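Local coordinates for protein CghA (Chaetomium globosum, PDB 6KBC) that belongs to a fungal protein family built of two calycin-like beta domains and holds the bound ligand WK1 in a pocket, at residues His345-Trp350 with Trp385-Glu390; Phe223-Asp227 with Phe244-Gln248; Lys307-Gly311 with Arg319-Val323. One frame throughout, in Å; residues are numbered along the deposited sequence.

Contact 1: His345-Trp350 with Trp385-Glu390; sequences HHQAWW and WGMTGE. With WK1 ((2S)-3-[(2S,4E)-4-[[(1R,2S,4aR,6S,8R,8aS)-2-[(E)-but-2-en-2-yl]-6,8-dimethyl-1,2,4a,5,6,7,8,8a-octahydronaphthalen-1-yl]-oxidanyl-methylidene]-3,5-bis(oxidanylidene)pyrrolidin-2-yl]-2-methyl-2-oxidanyl-propanoic acid), chain B.
Glu-390 OE1 takes two hydrogen bonds, one across the contact from His-345 NE2 at 2.6 Å and one from Thr-388 OG1, two residues back on the same strand, at 2.7 Å. This histidine-carboxylate pair lies inside the C-terminal calycin-like beta domain, where the chain turns a corner at Gln-347 opposite strand 382-392. The histidine comes in on the syn side of OE1 and Thr-388 on the anti side, while the ring is turned 41° from the carboxylate. His-345 ND1 bonds to Leu-314 O, so both ring nitrogens are held and the ring's rotation is fixed. At the outer end, Trp-385 pushes its CZ3 edge over one face of His-346, an edge-to-face pair with centroids 4.9 Å apart. Deeper in, Met-387 makes a Met-aromatic contact at the rim of Trp-349, SD to CZ3 3.6 Å. CZ3 of Trp-350 sits over the centre of a Trp-349 face. With CG wedged between backbone N and carbonyl carbon (chi1 73°), the Trp-350 indole stands beside Gly-389. Its NE1 bonds to Asn-364 OD1, and one face carries the ligand's methyl: WK1 C18 lies 3.5 Å from Trp-350 NE1.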
loop_
_atom_site.group_PDB
_atom_site.type_symbol
_atom_site.label_atom_id
_atom_site.label_comp_id
_atom_site.label_asym_id
_atom_site.label_seq_id
_atom_site.Cartn_x
_atom_site.Cartn_y
_atom_site.Cartn_z
ATOM N N HIS A 345 7.885 15.695 1.589
ATOM C CA HIS A 345 8.357 14.904 2.717
ATOM C C HIS A 345 8.376 15.742 3.985
ATOM O O HIS A 345 9.156 16.697 4.090
ATOM C CB HIS A 345 9.761 14.373 2.443
ATOM C CG HIS A 345 9.834 13.454 1.258
ATOM N ND1 HIS A 345 10.990 13.274 0.530
ATOM C CD2 HIS A 345 8.897 12.659 0.690
ATOM C CE1 HIS A 345 10.760 12.412 -0.447
ATOM N NE2 HIS A 345 9.500 12.011 -0.363
ATOM N N HIS A 346 7.533 15.374 4.946
ATOM C CA HIS A 346 7.421 16.089 6.205
ATOM C C HIS A 346 8.126 15.374 7.343
ATOM O O HIS A 346 8.812 16.013 8.138
ATOM C CB HIS A 346 5.946 16.304 6.567
ATOM C CG HIS A 346 5.761 17.014 7.868
ATOM N ND1 HIS A 346 5.926 18.376 7.998
ATOM C CD2 HIS A 346 5.464 16.547 9.106
ATOM C CE1 HIS A 346 5.730 18.719 9.260
ATOM N NE2 HIS A 346 5.442 17.629 9.951
ATOM N N GLN A 347 7.993 14.059 7.424
ATOM C CA GLN A 347 8.630 13.293 8.479
ATOM C C GLN A 347 9.204 12.037 7.870
ATOM O O GLN A 347 8.495 11.315 7.165
ATOM C CB GLN A 347 7.646 12.915 9.608
ATOM C CG GLN A 347 8.336 12.148 10.726
ATOM C CD GLN A 347 7.388 11.698 11.834
ATOM O OE1 GLN A 347 6.201 12.050 11.853
ATOM N NE2 GLN A 347 7.915 10.899 12.758
ATOM N N ALA A 348 10.470 11.775 8.171
ATOM C CA ALA A 348 11.123 10.544 7.747
ATOM C C ALA A 348 10.598 9.391 8.588
ATOM O O ALA A 348 10.813 9.348 9.799
ATOM C CB ALA A 348 12.635 10.668 7.899
ATOM N N TRP A 349 9.917 8.456 7.945
ATOM C CA TRP A 349 9.231 7.389 8.654
ATOM C C TRP A 349 10.099 6.137 8.739
ATOM O O TRP A 349 10.389 5.638 9.831
ATOM C CB TRP A 349 7.914 7.120 7.927
ATOM C CG TRP A 349 6.977 6.154 8.590
ATOM C CD1 TRP A 349 7.215 5.373 9.686
ATOM C CD2 TRP A 349 5.652 5.854 8.159
ATOM N NE1 TRP A 349 6.097 4.612 9.976
ATOM C CE2 TRP A 349 5.127 4.888 9.049
ATOM C CE3 TRP A 349 4.852 6.310 7.108
ATOM C CZ2 TRP A 349 3.844 4.373 8.915
ATOM C CZ3 TRP A 349 3.569 5.791 6.974
ATOM C CH2 TRP A 349 3.085 4.832 7.868
ATOM N N TRP A 350 10.509 5.613 7.587
ATOM C CA TRP A 350 11.468 4.526 7.532
ATOM C C TRP A 350 12.425 4.803 6.387
ATOM O O TRP A 350 12.144 5.607 5.497
ATOM C CB TRP A 350 10.778 3.154 7.384
ATOM C CG TRP A 350 10.180 2.875 6.033
ATOM C CD1 TRP A 350 10.837 2.455 4.901
ATOM C CD2 TRP A 350 8.797 2.955 5.686
ATOM N NE1 TRP A 350 9.940 2.281 3.872
ATOM C CE2 TRP A 350 8.683 2.588 4.324
ATOM C CE3 TRP A 350 7.639 3.303 6.396
ATOM C CZ2 TRP A 350 7.465 2.568 3.660
ATOM C CZ3 TRP A 350 6.421 3.282 5.727
ATOM C CH2 TRP A 350 6.347 2.916 4.371
ATOM N N TRP A 385 -2.615 15.731 4.344
ATOM C CA TRP A 385 -1.569 14.870 4.857
ATOM C C TRP A 385 -1.706 13.503 4.211
ATOM O O TRP A 385 -2.785 13.100 3.776
ATOM C CB TRP A 385 -1.666 14.760 6.382
ATOM C CG TRP A 385 -1.418 16.071 6.993
ATOM C CD1 TRP A 385 -2.345 17.011 7.368
ATOM C CD2 TRP A 385 -0.145 16.634 7.237
ATOM N NE1 TRP A 385 -1.706 18.126 7.857
ATOM C CE2 TRP A 385 -0.352 17.921 7.785
ATOM C CE3 TRP A 385 1.164 16.176 7.047
ATOM C CZ2 TRP A 385 0.701 18.749 8.153
ATOM C CZ3 TRP A 385 2.210 16.994 7.428
ATOM C CH2 TRP A 385 1.971 18.273 7.965
ATOM N N GLY A 386 -0.602 12.785 4.172
ATOM C CA GLY A 386 -0.634 11.464 3.591
ATOM C C GLY A 386 0.644 10.734 3.903
ATOM O O GLY A 386 1.469 11.195 4.696
ATOM N N MET A 387 0.801 9.581 3.278
ATOM C CA MET A 387 2.039 8.851 3.433
ATOM C C MET A 387 2.506 8.444 2.051
ATOM O O MET A 387 1.699 8.292 1.128
ATOM C CB MET A 387 1.864 7.614 4.313
ATOM C CG MET A 387 0.828 6.668 3.812
ATOM S SD MET A 387 0.642 5.230 4.885
ATOM C CE MET A 387 -0.023 6.012 6.378
ATOM N N THR A 388 3.821 8.301 1.899
ATOM C CA THR A 388 4.375 7.729 0.692
ATOM C C THR A 388 5.359 6.637 1.073
ATOM O O THR A 388 6.008 6.691 2.123
ATOM C CB THR A 388 5.099 8.771 -0.226
ATOM O OG1 THR A 388 6.215 9.335 0.463
ATOM C CG2 THR A 388 4.150 9.881 -0.675
ATOM N N GLY A 389 5.425 5.626 0.220
ATOM C CA GLY A 389 6.445 4.612 0.306
ATOM C C GLY A 389 7.174 4.679 -1.014
ATOM O O GLY A 389 6.554 4.499 -2.065
ATOM N N GLU A 390 8.473 4.965 -0.977
ATOM C CA GLU A 390 9.239 5.308 -2.174
ATOM C C GLU A 390 10.373 4.305 -2.269
ATOM O O GLU A 390 11.331 4.378 -1.495
ATOM C CB GLU A 390 9.749 6.749 -2.093
ATOM C CG GLU A 390 8.613 7.711 -1.714
ATOM C CD GLU A 390 9.048 9.157 -1.652
ATOM O OE1 GLU A 390 8.207 9.983 -1.259
ATOM O OE2 GLU A 390 10.210 9.473 -2.007
HETATM O O WK1 B . 10.218 -3.741 5.964
HETATM C C17 WK1 B . 9.300 -2.964 5.928
HETATM O O1 WK1 B . 8.734 -2.592 6.917
HETATM C C19 WK1 B . 8.837 -2.422 4.637
HETATM O O2 WK1 B . 9.644 -2.806 3.576
HETATM C C18 WK1 B . 8.914 -0.928 4.684
HETATM C C20 WK1 B . 7.461 -3.007 4.483
HETATM C C22 WK1 B . 6.688 -2.287 3.453
HETATM N N WK1 B . 5.282 -2.608 3.305
HETATM C C21 WK1 B . 4.992 -2.750 2.016
HETATM O O5 WK1 B . 3.778 -3.018 1.594
HETATM C C23 WK1 B . 7.164 -2.347 2.090
HETATM O O4 WK1 B . 8.406 -2.143 1.699
HETATM C C24 WK1 B . 6.153 -2.607 1.124
HETATM C C16 WK1 B . 6.309 -2.690 -0.324
HETATM O O3 WK1 B . 7.476 -2.499 -0.804
HETATM C C9 WK1 B . 5.135 -2.849 -1.195
HETATM C C8 WK1 B . 4.681 -1.367 -1.321
HETATM C C12 WK1 B . 4.750 -0.468 -0.104
HETATM C C13 WK1 B . 3.718 -0.252 0.680
HETATM C C90 WK1 B . 3.819 0.633 1.875
HETATM C C14 WK1 B . 6.026 0.211 0.243
HETATM C C7 WK1 B . 5.441 -0.640 -2.390
HETATM C C6 WK1 B . 5.494 -1.157 -3.588
HETATM C C3 WK1 B . 5.039 -2.574 -3.736
HETATM C C4 WK1 B . 5.422 -3.453 -2.563
HETATM C C5 WK1 B . 4.650 -4.749 -2.713
HETATM C C11 WK1 B . 5.115 -5.745 -1.697
HETATM C C2 WK1 B . 5.327 -3.236 -5.058
HETATM C C1 WK1 B . 4.340 -4.355 -5.157
HETATM C C10 WK1 B . 4.282 -5.034 -6.486
HETATM C C WK1 B . 4.694 -5.356 -4.101
#

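Contact 2: Phe223-Asp227 with Phe244-Gln248; sequences FGGMD and FVRAQ
Strands 223-227 and 244-248 run roughly antiparallel, their axes 8.3 Å apart at closest and 143° between directions, so they meet through side chains and not as paired neighbours in a sheet. Arg-246 spans the space between them. The side chain leaves the strand extended and bends at chi3 (-48°), which lays the guanidinium flat on the peptide before Gly-225: the Gly-225 N sits over the centre of one face, 3.5 Å from CZ. Having no side chain, Gly-225 lets the group come this close. At the edge, Arg-246 NH2 forms a salt bridge with Asp-227 OD1 at 2.8 Å. The oxygen is in the guanidinium plane, but the donor arrives from above the carboxylate, the two planes standing at 90°. A water bridges the same pair by way of the second terminal nitrogen, accepting from Arg-246 NH1 at 2.8 Å and bonded to Asp-227 OD1 at 2.6 Å, apparently as donor. The other carboxylate oxygen, Asp-227 OD2, rests 3.4 Å from Phe-244 CE1, at the edge of that ring, and is also bonded by Trp-183 NE1. Phe-244 in turn touches WK1. At the far end, Phe-223 takes Gln-248 CB over one face in a CH-pi contact, 4.0 Å to the centroid, while Gln-248 OE1 lies 3.4 Å from Phe-223 CD1.

Arg-246 NE pairs with Asp-52 OD2, while Asp-52 OD1 accepts from Gly-225 N. One buried arginine thus faces two acidic groups, one on strand 223-231 and one on strand 46-54 beside it. Such surroundings would be expected to keep the guanidinium charged, and they tie two neighbouring strands of the N-terminal domain to one of the C-terminal domain next to the ligand pocket.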
loop_
_atom_site.group_PDB
_atom_site.type_symbol
_atom_site.label_atom_id
_atom_site.label_comp_id
_atom_site.label_asym_id
_atom_site.label_seq_id
_atom_site.Cartn_x
_atom_site.Cartn_y
_atom_site.Cartn_z
ATOM N N PHE A 223 -7.745 8.222 8.965
ATOM C CA PHE A 223 -8.198 7.552 7.759
ATOM C C PHE A 223 -7.160 6.536 7.312
ATOM O O PHE A 223 -5.986 6.577 7.702
ATOM C CB PHE A 223 -8.492 8.564 6.635
ATOM C CG PHE A 223 -7.258 9.266 6.107
ATOM C CD1 PHE A 223 -6.773 10.416 6.726
ATOM C CD2 PHE A 223 -6.588 8.774 4.996
ATOM C CE1 PHE A 223 -5.632 11.062 6.243
ATOM C CE2 PHE A 223 -5.440 9.416 4.501
ATOM C CZ PHE A 223 -4.957 10.557 5.126
ATOM N N GLY A 224 -7.607 5.631 6.461
ATOM C CA GLY A 224 -6.716 4.613 5.953
ATOM C C GLY A 224 -7.466 3.762 4.961
ATOM O O GLY A 224 -8.613 4.049 4.609
ATOM N N GLY A 225 -6.809 2.714 4.514
ATOM C CA GLY A 225 -7.444 1.829 3.543
ATOM C C GLY A 225 -6.899 0.436 3.647
ATOM O O GLY A 225 -6.007 0.204 4.444
ATOM N N MET A 226 -7.454 -0.439 2.834
ATOM C CA MET A 226 -7.011 -1.835 2.768
ATOM C C MET A 226 -6.591 -2.086 1.322
ATOM O O MET A 226 -7.361 -1.798 0.445
ATOM C CB MET A 226 -8.126 -2.782 3.189
ATOM C CG MET A 226 -7.628 -4.162 3.460
ATOM S SD MET A 226 -7.618 -5.105 1.967
ATOM C CE MET A 226 -6.438 -6.381 2.369
ATOM N N ASP A 227 -5.344 -2.486 1.133
ATOM C CA ASP A 227 -4.789 -2.753 -0.212
ATOM C C ASP A 227 -4.528 -4.252 -0.331
ATOM O O ASP A 227 -4.122 -4.844 0.625
ATOM C CB ASP A 227 -3.532 -1.942 -0.491
ATOM C CG ASP A 227 -3.756 -0.447 -0.619
ATOM O OD1 ASP A 227 -4.611 0.070 0.035
ATOM O OD2 ASP A 227 -3.061 0.159 -1.379
ATOM N N PHE A 244 4.207 4.030 -3.415
ATOM C CA PHE A 244 2.921 3.946 -2.722
ATOM C C PHE A 244 2.517 5.330 -2.243
ATOM O O PHE A 244 3.341 6.052 -1.681
ATOM C CB PHE A 244 2.994 3.012 -1.512
ATOM C CG PHE A 244 1.708 2.981 -0.697
ATOM C CD1 PHE A 244 0.681 2.115 -1.037
ATOM C CD2 PHE A 244 1.530 3.833 0.388
ATOM C CE1 PHE A 244 -0.522 2.087 -0.295
ATOM C CE2 PHE A 244 0.340 3.818 1.138
ATOM C CZ PHE A 244 -0.686 2.947 0.787
ATOM N N VAL A 245 1.246 5.697 -2.435
ATOM C CA VAL A 245 0.722 6.942 -1.878
ATOM C C VAL A 245 -0.647 6.680 -1.287
ATOM O O VAL A 245 -1.491 6.044 -1.923
ATOM C CB VAL A 245 0.567 8.059 -2.934
ATOM C CG1 VAL A 245 -0.034 9.300 -2.302
ATOM C CG2 VAL A 245 1.869 8.383 -3.601
ATOM N N ARG A 246 -0.899 7.241 -0.108
ATOM C CA ARG A 246 -2.272 7.459 0.338
ATOM C C ARG A 246 -2.315 8.827 0.985
ATOM O O ARG A 246 -1.534 9.092 1.899
ATOM C CB ARG A 246 -2.742 6.393 1.326
ATOM C CG ARG A 246 -4.232 6.576 1.663
ATOM C CD ARG A 246 -4.682 5.691 2.809
ATOM N NE ARG A 246 -4.250 4.305 2.664
ATOM C CZ ARG A 246 -4.756 3.434 1.793
ATOM N NH1 ARG A 246 -5.740 3.787 0.967
ATOM N NH2 ARG A 246 -4.293 2.191 1.775
ATOM N N ALA A 247 -3.194 9.698 0.500
ATOM C CA ALA A 247 -3.217 11.065 0.994
ATOM C C ALA A 247 -4.635 11.595 0.955
ATOM O O ALA A 247 -5.433 11.211 0.099
ATOM C CB ALA A 247 -2.328 11.998 0.168
ATOM N N GLN A 248 -4.910 12.537 1.851
ATOM C CA GLN A 248 -6.185 13.245 1.889
ATOM C C GLN A 248 -5.903 14.733 2.027
ATOM O O GLN A 248 -5.089 15.133 2.865
ATOM C CB GLN A 248 -7.062 12.767 3.051
ATOM C CG GLN A 248 -8.392 13.554 3.143
ATOM C CD GLN A 248 -9.309 13.040 4.234
ATOM O OE1 GLN A 248 -8.874 12.784 5.355
ATOM N NE2 GLN A 248 -10.573 12.846 3.895
HETATM O O HOH W 1 -6.875 1.440 -0.015
#

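Contact 3: Lys307-Gly311 with Arg319-Val323; sequences KLYDG and RDKNV
The Tyr-309 ring turns an edge to the 319-323 segment: Lys-321 O lies near its plane, 3.4 Å from CD1, and Asn-322 CA approaches obliquely. The second flat group, the Arg-319 guanidinium, has the Asp-320 carboxylate at its edge and Lys-307 NZ near its plane. Both belong to the long connection that joins antiparallel strands 302-308 and 324-330 in the C-terminal calycin-like domain. Arg-319 grips Asp-320 side-on, NE to OD1 at 3.0 Å and NH2 to OD2 at 2.9 Å. Lys-307 completes the salt-bridge network from the other segment: its chain turns at chi4 (-66°) and brings NZ to Asp-320 OD2 at 2.6 Å, from above the carboxylate plane, so two cations share that oxygen. Asp-241 is a further acidic partner of both Lys-307 and Arg-319, which probably offsets the nearness of their charges. A water links the two segments again, donating to Asp-320 OD1 and hydrogen-bonded to Tyr-309 OH, whose ring stands almost perpendicular to the carboxylate.

Lys-321 is the centre of an inverse gamma turn, closed by a weak bond from Asn-322 N to Asp-320 O. Beyond it, Asn-322 ND2 donates to Glu-390 OE2 and Gly-324 O, while its CB packs on Leu-308 O. Val-323 lies alongside 308-311, with CG2 3.6 Å from Asp-310 O and 4.1 Å from Leu-308 CB. The backbones are pinned at this point by Val-323 N donating to Leu-308 O, 2.8 Å long with an N-H...O angle of 149°.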
loop_
_atom_site.group_PDB
_atom_site.type_symbol
_atom_site.label_atom_id
_atom_site.label_comp_id
_atom_site.label_asym_id
_atom_site.label_seq_id
_atom_site.Cartn_x
_atom_site.Cartn_y
_atom_site.Cartn_z
ATOM N N LYS A 307 9.026 12.962 -9.467
ATOM C CA LYS A 307 9.888 13.269 -8.335
ATOM C C LYS A 307 10.145 14.772 -8.288
ATOM O O LYS A 307 10.426 15.394 -9.317
ATOM C CB LYS A 307 11.214 12.512 -8.450
ATOM C CG LYS A 307 11.104 10.985 -8.328
ATOM C CD LYS A 307 12.347 10.334 -8.966
ATOM C CE LYS A 307 12.106 8.864 -9.246
ATOM N NZ LYS A 307 11.934 8.108 -7.964
ATOM N N LEU A 308 10.005 15.354 -7.093
ATOM C CA LEU A 308 10.241 16.775 -6.860
ATOM C C LEU A 308 11.598 16.938 -6.202
ATOM O O LEU A 308 11.934 16.183 -5.285
ATOM C CB LEU A 308 9.161 17.372 -5.961
ATOM C CG LEU A 308 7.750 17.460 -6.539
ATOM C CD1 LEU A 308 6.797 17.990 -5.499
ATOM C CD2 LEU A 308 7.727 18.365 -7.760
ATOM N N TYR A 309 12.386 17.900 -6.691
ATOM C CA TYR A 309 13.691 18.193 -6.113
ATOM C C TYR A 309 13.795 19.605 -5.563
ATOM O O TYR A 309 14.717 19.875 -4.789
ATOM C CB TYR A 309 14.798 17.980 -7.165
ATOM C CG TYR A 309 14.811 16.549 -7.643
ATOM C CD1 TYR A 309 15.455 15.563 -6.916
ATOM C CD2 TYR A 309 14.126 16.179 -8.803
ATOM C CE1 TYR A 309 15.447 14.243 -7.338
ATOM C CE2 TYR A 309 14.118 14.869 -9.235
ATOM C CZ TYR A 309 14.778 13.908 -8.494
ATOM O OH TYR A 309 14.768 12.598 -8.905
ATOM N N ASP A 310 12.874 20.498 -5.923
ATOM C CA ASP A 310 12.916 21.895 -5.521
ATOM C C ASP A 310 11.841 22.168 -4.472
ATOM O O ASP A 310 10.813 21.484 -4.422
ATOM C CB ASP A 310 12.695 22.817 -6.727
ATOM C CG ASP A 310 13.757 22.634 -7.807
ATOM O OD1 ASP A 310 14.911 22.282 -7.476
ATOM O OD2 ASP A 310 13.438 22.846 -8.996
ATOM N N GLY A 311 12.082 23.181 -3.636
ATOM C CA GLY A 311 11.114 23.573 -2.623
ATOM C C GLY A 311 11.283 22.801 -1.329
ATOM O O GLY A 311 12.265 22.083 -1.103
ATOM N N ARG A 319 18.924 6.605 -3.745
ATOM C CA ARG A 319 19.238 6.918 -5.139
ATOM C C ARG A 319 18.758 8.316 -5.514
ATOM O O ARG A 319 19.523 9.131 -6.047
ATOM C CB ARG A 319 18.631 5.882 -6.084
ATOM C CG ARG A 319 19.049 6.130 -7.532
ATOM C CD ARG A 319 18.251 5.296 -8.513
ATOM N NE ARG A 319 16.845 5.708 -8.530
ATOM C CZ ARG A 319 15.839 4.895 -8.818
ATOM N NH1 ARG A 319 16.077 3.618 -9.093
ATOM N NH2 ARG A 319 14.590 5.354 -8.808
ATOM N N ASP A 320 17.494 8.608 -5.251
ATOM C CA ASP A 320 16.884 9.873 -5.637
ATOM C C ASP A 320 16.832 10.777 -4.424
ATOM O O ASP A 320 16.242 10.422 -3.402
ATOM C CB ASP A 320 15.476 9.658 -6.194
ATOM C CG ASP A 320 15.467 8.654 -7.315
ATOM O OD1 ASP A 320 16.436 8.676 -8.112
ATOM O OD2 ASP A 320 14.503 7.865 -7.407
ATOM N N LYS A 321 17.404 11.959 -4.563
ATOM C CA LYS A 321 17.435 12.945 -3.490
ATOM C C LYS A 321 16.205 13.841 -3.568
ATOM O O LYS A 321 16.301 15.072 -3.625
ATOM C CB LYS A 321 18.727 13.754 -3.604
ATOM C CG LYS A 321 20.020 12.910 -3.561
ATOM C CD LYS A 321 19.975 11.835 -2.485
ATOM C CE LYS A 321 21.345 11.155 -2.274
ATOM N NZ LYS A 321 21.794 10.555 -3.542
ATOM N N ASN A 322 15.017 13.228 -3.623
ATOM C CA ASN A 322 13.806 14.000 -3.857
ATOM C C ASN A 322 13.219 14.532 -2.548
ATOM O O ASN A 322 13.365 13.934 -1.478
ATOM C CB ASN A 322 12.755 13.166 -4.608
ATOM C CG ASN A 322 12.319 11.938 -3.840
ATOM O OD1 ASN A 322 13.154 11.158 -3.373
ATOM N ND2 ASN A 322 10.996 11.741 -3.728
ATOM N N VAL A 323 12.559 15.690 -2.644
ATOM C CA VAL A 323 11.904 16.269 -1.481
ATOM C C VAL A 323 10.439 15.875 -1.432
ATOM O O VAL A 323 9.732 16.253 -0.494
ATOM C CB VAL A 323 12.074 17.802 -1.491
ATOM C CG1 VAL A 323 13.617 18.173 -1.431
ATOM C CG2 VAL A 323 11.429 18.405 -2.710
HETATM O O HOH W 2 17.192 11.112 -8.901
#

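Along the chain the three follow in series: contact 2 closes first, then contact 3, then contact 1. All three reach the mixed sheet of the C-terminal domain. Contacts 1 and 2 have centres about 12 Å apart and share the pairing of strands 239-249 and 382-392, through backbone bonds such as Gly-389 O with Phe-244 N; both also border the WK1 pocket, by Trp-350 and Phe-244. Contact 3 lies toward the periphery, with its centre about 13 Å from that of contact 1, and joins it through Val-323 O with His-345 N. Contacts 2 and 3 do not touch, their nearest atoms being about 10 Å apart. Contact 1 thus connects the interdomain contact with a peripheral loop.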